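Local coordinates for protein 2-aminomuconic 6-semialdehyde dehydrogenase (Pseudomonas sp., PDB 7BZV) that oxidises 2-aminomuconic 6-semialdehyde with NAD+ in the meta-cleavage pathway of 2-aminophenol catabolism, and depends on its tetrameric assembly to bind that cofactor, at residues 258-263 against 291-296; 417-422 against 439-444. One frame throughout, in Å; residues are numbered along the deposited sequence.

Interaction 1 (258-263 against 291-296); sequences NAAVIF and ERVYVE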
ATOM      1  N   ASN B 258      27.535   0.924  17.516  1.00 27.91           N
ATOM      2  CA  ASN B 258      26.202   1.456  17.761  1.00 30.43           C
ATOM      3  C   ASN B 258      26.143   2.218  19.078  1.00 32.55           C
ATOM      4  O   ASN B 258      26.772   1.827  20.066  1.00 29.15           O
ATOM      5  CB  ASN B 258      25.217   0.300  17.796  1.00 27.69           C
ATOM      6  CG  ASN B 258      25.218  -0.519  16.516  1.00 29.24           C
ATOM      7  OD1 ASN B 258      25.159   0.023  15.404  1.00 30.23           O
ATOM      8  ND2 ASN B 258      25.318  -1.834  16.664  1.00 27.40           N
ATOM      9  N   ALA B 259      25.323   3.272  19.106  1.00 30.92           N
ATOM     10  CA  ALA B 259      25.158   4.112  20.276  1.00 30.58           C
ATOM     11  C   ALA B 259      23.893   3.778  21.059  1.00 22.09           C
ATOM     12  O   ALA B 259      22.832   3.517  20.490  1.00 28.04           O
ATOM     13  CB  ALA B 259      25.113   5.586  19.873  1.00 25.50           C
ATOM     14  N   ALA B 260      24.034   3.809  22.372  1.00 25.25           N
ATOM     15  CA  ALA B 260      22.930   3.855  23.316  1.00 24.89           C
ATOM     16  C   ALA B 260      22.892   5.228  23.947  1.00 24.65           C
ATOM     17  O   ALA B 260      23.934   5.744  24.368  1.00 26.98           O
ATOM     18  CB  ALA B 260      23.104   2.797  24.405  1.00 27.52           C
ATOM     19  N   VAL B 261      21.689   5.799  24.050  1.00 25.46           N
ATOM     20  CA  VAL B 261      21.475   7.133  24.597  1.00 25.68           C
ATOM     21  C   VAL B 261      20.481   7.017  25.757  1.00 27.93           C
ATOM     22  O   VAL B 261      19.295   6.726  25.534  1.00 22.94           O
ATOM     23  CB  VAL B 261      20.960   8.116  23.526  1.00 24.45           C
ATOM     24  CG1 VAL B 261      20.831   9.499  24.092  1.00 29.21           C
ATOM     25  CG2 VAL B 261      21.880   8.132  22.352  1.00 26.76           C
ATOM     26  N   ILE B 262      20.945   7.317  26.973  1.00 29.68           N
ATOM     27  CA  ILE B 262      20.174   7.122  28.193  1.00 26.30           C
ATOM     28  C   ILE B 262      19.953   8.473  28.863  1.00 21.22           C
ATOM     29  O   ILE B 262      20.896   9.095  29.375  1.00 25.73           O
ATOM     30  CB  ILE B 262      20.866   6.131  29.132  1.00 25.62           C
ATOM     31  CG1 ILE B 262      21.079   4.809  28.363  1.00 30.65           C
ATOM     32  CG2 ILE B 262      20.021   5.932  30.421  1.00 28.41           C
ATOM     33  CD1 ILE B 262      22.132   3.957  28.980  1.00 39.47           C
ATOM     34  N   PHE B 263      18.712   8.927  28.853  1.00 26.42           N
ATOM     35  CA  PHE B 263      18.309  10.168  29.483  1.00 25.67           C
ATOM     36  C   PHE B 263      17.942   9.959  30.948  1.00 27.17           C
ATOM     37  O   PHE B 263      17.515   8.881  31.386  1.00 25.05           O
ATOM     38  CB  PHE B 263      17.124  10.808  28.726  1.00 22.68           C
ATOM     39  CG  PHE B 263      17.532  11.389  27.385  1.00 26.29           C
ATOM     40  CD1 PHE B 263      17.998  12.698  27.280  1.00 31.27           C
ATOM     41  CD2 PHE B 263      17.480  10.613  26.253  1.00 22.64           C
ATOM     42  CE1 PHE B 263      18.391  13.209  26.060  1.00 29.99           C
ATOM     43  CE2 PHE B 263      17.858  11.128  24.992  1.00 26.00           C
ATOM     44  CZ  PHE B 263      18.321  12.407  24.906  1.00 25.20           C
ATOM     45  N   GLU B 291      28.176  -0.391  21.713  1.00 28.12           N
ATOM     46  CA  GLU B 291      29.535  -0.242  22.230  1.00 33.94           C
ATOM     47  C   GLU B 291      29.893   1.186  22.611  1.00 29.47           C
ATOM     48  O   GLU B 291      30.975   1.403  23.165  1.00 31.82           O
ATOM     49  CB  GLU B 291      30.569  -0.772  21.212  1.00 35.99           C
ATOM     50  CG  GLU B 291      30.557  -2.316  21.163  1.00 33.45           C
ATOM     51  CD  GLU B 291      31.549  -2.966  20.204  1.00 38.60           C
ATOM     52  OE1 GLU B 291      32.388  -2.275  19.575  1.00 36.38           O
ATOM     53  OE2 GLU B 291      31.464  -4.207  20.068  1.00 30.95           O
ATOM     54  N   ARG B 292      29.019   2.159  22.337  1.00 27.04           N
ATOM     55  CA  ARG B 292      29.176   3.540  22.774  1.00 30.53           C
ATOM     56  C   ARG B 292      27.918   3.851  23.559  1.00 26.08           C
ATOM     57  O   ARG B 292      26.815   3.698  23.030  1.00 25.99           O
ATOM     58  CB  ARG B 292      29.346   4.505  21.586  1.00 29.85           C
ATOM     59  CG  ARG B 292      30.536   4.189  20.642  1.00 31.78           C
ATOM     60  CD  ARG B 292      30.132   4.404  19.137  1.00 48.61           C
ATOM     61  NE  ARG B 292      29.780   5.782  19.000  1.00 43.32           N
ATOM     62  CZ  ARG B 292      28.864   6.327  18.203  1.00 24.39           C
ATOM     63  NH1 ARG B 292      28.132   5.651  17.313  1.00 36.50           N
ATOM     64  NH2 ARG B 292      28.710   7.624  18.319  1.00 33.12           N
ATOM     65  N   VAL B 293      28.072   4.218  24.819  1.00 27.49           N
ATOM     66  CA  VAL B 293      26.943   4.505  25.692  1.00 25.52           C
ATOM     67  C   VAL B 293      27.048   5.929  26.214  1.00 27.49           C
ATOM     68  O   VAL B 293      27.990   6.253  26.945  1.00 26.54           O
ATOM     69  CB  VAL B 293      26.870   3.521  26.868  1.00 29.56           C
ATOM     70  CG1 VAL B 293      25.705   3.885  27.743  1.00 30.24           C
ATOM     71  CG2 VAL B 293      26.715   2.106  26.382  1.00 26.64           C
ATOM     72  N   TYR B 294      26.039   6.754  25.904  1.00 27.36           N
ATOM     73  CA  TYR B 294      25.947   8.146  26.339  1.00 26.71           C
ATOM     74  C   TYR B 294      24.889   8.234  27.438  1.00 22.90           C
ATOM     75  O   TYR B 294      23.726   7.863  27.208  1.00 24.01           O
ATOM     76  CB  TYR B 294      25.603   9.056  25.136  1.00 27.54           C
ATOM     77  CG  TYR B 294      26.597   8.893  23.999  1.00 26.44           C
ATOM     78  CD1 TYR B 294      27.783   9.624  23.969  1.00 25.62           C
ATOM     79  CD2 TYR B 294      26.361   7.998  22.970  1.00 29.58           C
ATOM     80  CE1 TYR B 294      28.724   9.451  22.943  1.00 25.36           C
ATOM     81  CE2 TYR B 294      27.263   7.830  21.950  1.00 29.01           C
ATOM     82  CZ  TYR B 294      28.460   8.542  21.949  1.00 32.74           C
ATOM     83  OH  TYR B 294      29.347   8.340  20.921  1.00 31.87           O
ATOM     84  N   VAL B 295      25.281   8.695  28.631  1.00 23.17           N
ATOM     85  CA  VAL B 295      24.367   8.782  29.768  1.00 26.65           C
ATOM     86  C   VAL B 295      24.269  10.234  30.203  1.00 21.35           C
ATOM     87  O   VAL B 295      25.295  10.878  30.439  1.00 24.75           O
ATOM     88  CB  VAL B 295      24.832   7.895  30.942  1.00 31.86           C
ATOM     89  CG1 VAL B 295      23.804   7.903  32.075  1.00 27.68           C
ATOM     90  CG2 VAL B 295      25.141   6.490  30.412  1.00 24.19           C
ATOM     91  N   GLU B 296      23.044  10.743  30.302  1.00 25.80           N
ATOM     92  CA  GLU B 296      22.860  12.125  30.717  1.00 27.59           C
ATOM     93  C   GLU B 296      23.493  12.347  32.095  1.00 28.91           C
ATOM     94  O   GLU B 296      23.325  11.549  33.032  1.00 29.20           O
ATOM     95  CB  GLU B 296      21.392  12.482  30.709  1.00 26.78           C
ATOM     96  CG  GLU B 296      21.172  13.976  30.668  1.00 30.38           C
ATOM     97  CD  GLU B 296      19.712  14.374  30.759  1.00 31.64           C
ATOM     98  OE1 GLU B 296      18.801  13.516  30.669  1.00 32.46           O
ATOM     99  OE2 GLU B 296      19.483  15.587  30.918  1.00 37.78           O
TER
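The two parallel strands of a beta-alpha-beta unit, joined through helix 268-280, meet here along A259 to I262 and R292 to V295. The backbone hydrogen bonding is regular: A260 N donates to R292 O and A260 O accepts from Y294 N, this bond being short (2.8 Å) and almost straight (178°); I262 repeats the pattern with Y294 O and E296 N. At the entry end N258 O is gripped twice, by E291 N in the carbonyl plane and by R292 N tilted from it. One face of the pair carries A259, V261, R292 and Y294. R292 starts with CG opposite its carbonyl carbon (chi1 -57°) and then bends at chi2 and chi3, which brings the guanidinium back over A259, whose CB lies 3.9 Å above the guanidinium plane, toward the rim. R292 NH2 donates to Y294 OH (2.8 Å), the hydroxyl lying tilted out of the guanidinium plane; NH1 bonds K257 O and NH2 also A410 O. The Y294 ring meets A259 edge-on, CB in the ring plane and 3.7 Å from CE2. In this mostly parallel sheet of the aldehyde dehydrogenase fold, helix 403-411 packs against that face, touching A259, V261 and Y294. A260, I262, V293 and V295 face helices 268-280 and 297-312 instead. There I262 reaches across with its delta methyl: CD1 lies 3.8 Å from V293 CG1 and 4.2 Å from V295 CG2, the latter side chain running alongside. Where the strands end, E296 extends its carboxylate to the edge of the F263 ring, OE1 coming 3.6 Å from CD1 with the two planes steeply inclined; the same oxygen accepts a hydrogen bond from A264 N, which fixes the carboxylate beside the ring.

Interaction 2 (417-422 against 439-444); sequences LAATIW and GISWVN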
ATOM      1  N   LEU B 417      24.291   1.286  11.887  1.00 32.85           N
ATOM      2  CA  LEU B 417      23.438   0.119  11.919  1.00 26.27           C
ATOM      3  C   LEU B 417      22.226   0.335  12.822  1.00 24.80           C
ATOM      4  O   LEU B 417      21.096   0.206  12.354  1.00 27.50           O
ATOM      5  CB  LEU B 417      24.185  -1.121  12.387  1.00 23.52           C
ATOM      6  CG  LEU B 417      23.377  -2.410  12.181  1.00 43.00           C
ATOM      7  CD1 LEU B 417      22.839  -2.574  10.760  1.00 72.96           C
ATOM      8  CD2 LEU B 417      24.265  -3.615  12.557  1.00 60.35           C
ATOM      9  N   ALA B 418      22.461   0.587  14.123  1.00 28.85           N
ATOM     10  CA  ALA B 418      21.398   0.636  15.123  1.00 27.99           C
ATOM     11  C   ALA B 418      21.676   1.646  16.231  1.00 24.06           C
ATOM     12  O   ALA B 418      22.815   2.077  16.459  1.00 26.60           O
ATOM     13  CB  ALA B 418      21.184  -0.731  15.781  1.00 28.06           C
ATOM     14  N   ALA B 419      20.590   2.005  16.937  1.00 23.56           N
ATOM     15  CA  ALA B 419      20.655   2.814  18.143  1.00 25.16           C
ATOM     16  C   ALA B 419      19.570   2.374  19.122  1.00 26.98           C
ATOM     17  O   ALA B 419      18.576   1.767  18.732  1.00 22.60           O
ATOM     18  CB  ALA B 419      20.496   4.311  17.848  1.00 22.75           C
ATOM     19  N   THR B 420      19.808   2.635  20.411  1.00 25.25           N
ATOM     20  CA  THR B 420      18.808   2.379  21.449  1.00 26.63           C
ATOM     21  C   THR B 420      18.763   3.583  22.382  1.00 23.56           C
ATOM     22  O   THR B 420      19.792   3.998  22.924  1.00 25.45           O
ATOM     23  CB  THR B 420      19.097   1.078  22.213  1.00 26.94           C
ATOM     24  OG1 THR B 420      18.088   0.861  23.229  1.00 28.95           O
ATOM     25  CG2 THR B 420      20.473   1.099  22.851  1.00 23.48           C
ATOM     26  N   ILE B 421      17.568   4.150  22.535  1.00 22.66           N
ATOM     27  CA  ILE B 421      17.300   5.388  23.260  1.00 24.25           C
ATOM     28  C   ILE B 421      16.355   5.090  24.422  1.00 23.82           C
ATOM     29  O   ILE B 421      15.288   4.511  24.204  1.00 24.32           O
ATOM     30  CB  ILE B 421      16.581   6.415  22.367  1.00 22.76           C
ATOM     31  CG1 ILE B 421      17.238   6.555  20.979  1.00 38.57           C
ATOM     32  CG2 ILE B 421      16.439   7.760  23.048  1.00 29.41           C
ATOM     33  CD1 ILE B 421      18.583   7.067  21.085  1.00 41.93           C
ATOM     34  N   TRP B 422      16.656   5.638  25.597  1.00 20.89           N
ATOM     35  CA  TRP B 422      15.877   5.400  26.820  1.00 24.11           C
ATOM     36  C   TRP B 422      15.449   6.754  27.384  1.00 21.11           C
ATOM     37  O   TRP B 422      16.292   7.543  27.832  1.00 23.95           O
ATOM     38  CB  TRP B 422      16.692   4.589  27.846  1.00 23.13           C
ATOM     39  CG  TRP B 422      16.926   3.163  27.338  1.00 23.13           C
ATOM     40  CD1 TRP B 422      17.913   2.755  26.478  1.00 23.35           C
ATOM     41  CD2 TRP B 422      16.110   2.007  27.579  1.00 18.97           C
ATOM     42  NE1 TRP B 422      17.767   1.434  26.187  1.00 27.71           N
ATOM     43  CE2 TRP B 422      16.667   0.950  26.830  1.00 22.81           C
ATOM     44  CE3 TRP B 422      14.982   1.759  28.361  1.00 27.75           C
ATOM     45  CZ2 TRP B 422      16.157  -0.330  26.867  1.00 23.60           C
ATOM     46  CZ3 TRP B 422      14.467   0.494  28.379  1.00 22.01           C
ATOM     47  CH2 TRP B 422      15.054  -0.539  27.629  1.00 23.23           C
ATOM     48  N   GLY B 439      19.757   2.243  10.598  1.00 24.37           N
ATOM     49  CA  GLY B 439      18.652   1.508  10.015  1.00 27.63           C
ATOM     50  C   GLY B 439      17.558   1.178  11.007  1.00 21.32           C
ATOM     51  O   GLY B 439      16.383   1.077  10.622  1.00 25.36           O
ATOM     52  N   ILE B 440      17.906   0.990  12.273  1.00 23.08           N
ATOM     53  CA  ILE B 440      16.887   0.652  13.268  1.00 23.52           C
ATOM     54  C   ILE B 440      17.173   1.416  14.550  1.00 25.16           C
ATOM     55  O   ILE B 440      18.279   1.344  15.089  1.00 23.01           O
ATOM     56  CB  ILE B 440      16.812  -0.864  13.515  1.00 25.67           C
ATOM     57  CG1 ILE B 440      15.833  -1.171  14.646  1.00 25.42           C
ATOM     58  CG2 ILE B 440      18.167  -1.449  13.900  1.00 30.86           C
ATOM     59  CD1 ILE B 440      14.458  -1.084  14.306  1.00 32.09           C
ATOM     60  N   SER B 441      16.192   2.168  15.016  1.00 25.70           N
ATOM     61  CA  SER B 441      16.346   3.076  16.145  1.00 22.01           C
ATOM     62  C   SER B 441      15.281   2.680  17.168  1.00 22.18           C
ATOM     63  O   SER B 441      14.106   2.977  16.990  1.00 22.35           O
ATOM     64  CB  SER B 441      16.210   4.512  15.673  1.00 24.36           C
ATOM     65  OG  SER B 441      16.685   5.449  16.623  1.00 27.39           O
ATOM     66  N   TRP B 442      15.702   2.013  18.238  1.00 22.07           N
ATOM     67  CA  TRP B 442      14.793   1.477  19.250  1.00 21.16           C
ATOM     68  C   TRP B 442      14.604   2.490  20.361  1.00 20.48           C
ATOM     69  O   TRP B 442      15.553   3.156  20.776  1.00 24.08           O
ATOM     70  CB  TRP B 442      15.348   0.182  19.861  1.00 20.03           C
ATOM     71  CG  TRP B 442      15.230  -1.002  19.006  1.00 23.97           C
ATOM     72  CD1 TRP B 442      14.086  -1.626  18.629  1.00 23.54           C
ATOM     73  CD2 TRP B 442      16.309  -1.764  18.453  1.00 21.64           C
ATOM     74  NE1 TRP B 442      14.382  -2.726  17.871  1.00 24.95           N
ATOM     75  CE2 TRP B 442      15.740  -2.818  17.728  1.00 27.31           C
ATOM     76  CE3 TRP B 442      17.693  -1.643  18.491  1.00 24.99           C
ATOM     77  CZ2 TRP B 442      16.518  -3.742  17.021  1.00 26.48           C
ATOM     78  CZ3 TRP B 442      18.466  -2.581  17.832  1.00 25.68           C
ATOM     79  CH2 TRP B 442      17.878  -3.598  17.089  1.00 28.50           C
ATOM     80  N   VAL B 443      13.386   2.556  20.888  1.00 22.66           N
ATOM     81  CA  VAL B 443      13.086   3.400  22.032  1.00 21.14           C
ATOM     82  C   VAL B 443      12.545   2.532  23.174  1.00 17.91           C
ATOM     83  O   VAL B 443      11.532   1.847  23.011  1.00 21.93           O
ATOM     84  CB  VAL B 443      12.085   4.504  21.706  1.00 22.00           C
ATOM     85  CG1 VAL B 443      11.832   5.290  23.001  1.00 22.82           C
ATOM     86  CG2 VAL B 443      12.574   5.446  20.590  1.00 24.53           C
ATOM     87  N   ASN B 444      13.241   2.563  24.316  1.00 22.64           N
ATOM     88  CA  ASN B 444      12.884   1.815  25.524  1.00 26.23           C
ATOM     89  C   ASN B 444      12.824   0.324  25.279  1.00 22.42           C
ATOM     90  O   ASN B 444      12.027  -0.377  25.878  1.00 22.17           O
ATOM     91  CB  ASN B 444      11.576   2.328  26.113  1.00 22.24           C
ATOM     92  CG  ASN B 444      11.711   3.745  26.652  1.00 25.16           C
ATOM     93  OD1 ASN B 444      12.815   4.226  26.933  1.00 22.86           O
ATOM     94  ND2 ASN B 444      10.590   4.442  26.735  1.00 25.35           N
TER
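The W422 indole lies with one face over the backbone of N444, whose CA sits 3.6 Å from the centroid of the six-membered ring, only 15° off its normal, in a CH-pi contact. N444 adopts a left-handed backbone conformation, and its OD1 reaches W422 CE3 (3.6 Å) while ND2 bonds to T423 O. W422 NE1 makes a weak hydrogen bond to T420 OG1, which also pairs with T445 O. With an alanine at W422, N444 CA would lose its CH-pi partner and the N444 backbone is likely to be left with a gap over it. The W442 indole has I440 CG1 on one face and meets W446 edge-to-face; its CZ3 comes obliquely to A418 CB (3.9 Å), and NE1 donates to L448 O. I440 CG2, set between its backbone N and carbonyl carbon, presses on A418 CB at 3.6 Å. The parallel strands are joined by bonds from A419 N to I440 O, W442 N to A419 O, I421 N to W442 O and N444 N to I421 O (2.8 Å). Helix 426-435, the crossover of this beta-alpha-beta unit, packs on I421 and V443; helix 268-280 meets T420, on the other face, and the W422 side chain. Strand 258-262 flanks 418-422, whereas beyond 440-443 a parallel strand of the second subunit continues the sheet.

In the fold
Interactions 1 and 2 are two neighbouring beta-alpha-beta units of one mostly parallel sheet, their centres about 10 Å apart, with strands 258-262 and 418-422 side by side at the seam. V261 joins them, its N 2.8 Å from T420 O and its O 2.9 Å from W422 N, and N258 OD1 accepts from A418 N. A260 CB also packs on T420 CG2 (3.5 Å), and helix 268-280 covers residues of both contacts. The run of strands thus leads from 291-296 to 440-443 and on into the second subunit, linking this sheet to the tetramer. Both contacts touch C287, N258 ND2 bonding its O and L417 packing on it; by its Gly-Gln-Val-Cys context C287 is probably the family's nucleophile.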